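Local coordinates for protein glpG homolog (Haemophilus influenzae, PDB 2NR9), which probably cleaves transmembrane segments of other proteins within the lipid bilayer, as an intramembrane serine protease of the rhomboid family, at residues F127-D130 against K131-H135. The protein carries 2 engineered substitutions. Numbering follows the deposited sequence. Where two conformers were deposited one is given.
Sequences FIRD and KLNHH
His134 and Asp130 meet side by side where helix 116-131 ends, pointing the same way; in one of the two conformers of His134, its ND1 gives a hydrogen bond to OD2 of Asp130 at 3.2 Å. The imidazole offers its edge, but the donor comes from above the carboxylate plane, and ring and carboxylate stand 80° apart. In Asp130, CG anti to the backbone N (chi1 -178°) places the carboxylate beside the ring. Separately, NH1 of Arg129 lies 3.5 Å from OD1 of Asn133, a looser polar approach with guanidinium and amide nearly perpendicular. Underneath, a regular helical bond runs from Lys131 N to Phe127 O (2.9 Å). Leu132 N follows at the helix end, reaching Ile128 O at 2.9 Å, less straight at 142°, and makes a second, weak bond to Arg129 O at 3.3 Å as the chain leaves helical geometry. Around this turn, Arg129 is buried against Asp183 of helix 166-191 and Phe137 of the following loop, and its NE makes a weak hydrogen bond to Tyr125 OH. The whole is a C-terminal helix end with, in one conformer, an i to i+4 His-carboxylate pair, at the predicted cytoplasmic end of the rhomboid helix that carries the nucleophile Ser116 at its start.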
# COMPACT_ATOMS: atom_id res chain seq x y z
N PHE A 127 -9.71 2.36 7.54
CA PHE A 127 -11.18 2.29 7.43
C PHE A 127 -11.85 1.51 8.55
O PHE A 127 -12.77 2.03 9.20
CB PHE A 127 -11.60 1.71 6.07
CG PHE A 127 -13.08 1.42 5.96
CD1 PHE A 127 -13.96 2.40 5.53
CD2 PHE A 127 -13.59 0.17 6.30
CE1 PHE A 127 -15.33 2.14 5.44
CE2 PHE A 127 -14.95 -0.09 6.21
CZ PHE A 127 -15.82 0.89 5.78
N ILE A 128 -11.46 0.26 8.74
CA ILE A 128 -12.07 -0.58 9.77
C ILE A 128 -11.67 -0.16 11.18
O ILE A 128 -12.41 -0.37 12.14
CB ILE A 128 -11.79 -2.09 9.56
CG1 ILE A 128 -10.30 -2.33 9.33
CG2 ILE A 128 -12.60 -2.62 8.40
CD1 ILE A 128 -9.46 -2.12 10.55
N ARG A 129 -10.45 0.36 11.32
CA ARG A 129 -10.00 0.87 12.60
C ARG A 129 -10.87 2.05 13.01
O ARG A 129 -11.37 2.10 14.13
CB ARG A 129 -8.53 1.30 12.52
CG ARG A 129 -7.55 0.21 12.88
CD ARG A 129 -7.56 -0.05 14.37
NE ARG A 129 -6.31 -0.63 14.83
CZ ARG A 129 -5.97 -0.77 16.11
NH1 ARG A 129 -6.80 -0.37 17.07
NH2 ARG A 129 -4.80 -1.29 16.43
N ASP A 130 -11.05 2.98 12.09
CA ASP A 130 -11.90 4.14 12.33
C ASP A 130 -13.32 3.69 12.66
O ASP A 130 -13.92 4.13 13.64
CB ASP A 130 -11.92 5.04 11.09
CG ASP A 130 -12.75 6.29 11.30
OD1 ASP A 130 -13.63 6.55 10.45
OD2 ASP A 130 -12.56 6.97 12.33
N LYS A 131 -13.85 2.80 11.82
CA LYS A 131 -15.19 2.24 11.99
C LYS A 131 -15.39 1.58 13.36
O LYS A 131 -16.44 1.73 13.98
CB LYS A 131 -15.48 1.24 10.86
CG LYS A 131 -16.53 0.18 11.19
CD LYS A 131 -17.90 0.78 11.45
CE LYS A 131 -18.91 -0.31 11.81
NZ LYS A 131 -20.24 0.25 12.19
N LEU A 132 -14.37 0.87 13.84
CA LEU A 132 -14.47 0.15 15.11
C LEU A 132 -14.18 1.03 16.33
O LEU A 132 -15.06 1.73 16.82
CB LEU A 132 -13.56 -1.08 15.10
CG LEU A 132 -13.86 -2.15 14.04
CD1 LEU A 132 -12.87 -3.30 14.14
CD2 LEU A 132 -15.29 -2.65 14.17
N ASN A 133 -12.95 0.96 16.81
CA ASN A 133 -12.53 1.72 17.98
C ASN A 133 -12.54 3.23 17.73
O ASN A 133 -11.74 3.97 18.31
CB ASN A 133 -11.14 1.28 18.43
CG ASN A 133 -11.03 -0.22 18.62
OD1 ASN A 133 -9.93 -0.78 18.69
ND2 ASN A 133 -12.18 -0.90 18.69
N HIS A 134 -13.46 3.68 16.88
CA HIS A 134 -13.55 5.09 16.50
C HIS A 134 -13.11 6.09 17.57
O HIS A 134 -13.87 6.43 18.48
CB HIS A 134 -14.96 5.44 16.00
CG HIS A 134 -15.17 6.90 15.76
ND1 HIS A 134 -14.41 7.63 14.88
CD2 HIS A 134 -16.09 7.76 16.26
CE1 HIS A 134 -14.83 8.88 14.87
NE2 HIS A 134 -15.85 8.98 15.70
N HIS A 135 -11.88 6.58 17.43
CA HIS A 135 -11.30 7.57 18.33
C HIS A 135 -9.97 8.03 17.79
O HIS A 135 -9.78 9.21 17.48
CB HIS A 135 -11.11 6.99 19.74
CG HIS A 135 -12.39 6.80 20.49
ND1 HIS A 135 -13.13 7.86 20.97
CD2 HIS A 135 -13.03 5.68 20.89
CE1 HIS A 135 -14.19 7.39 21.61
NE2 HIS A 135 -14.15 6.07 21.58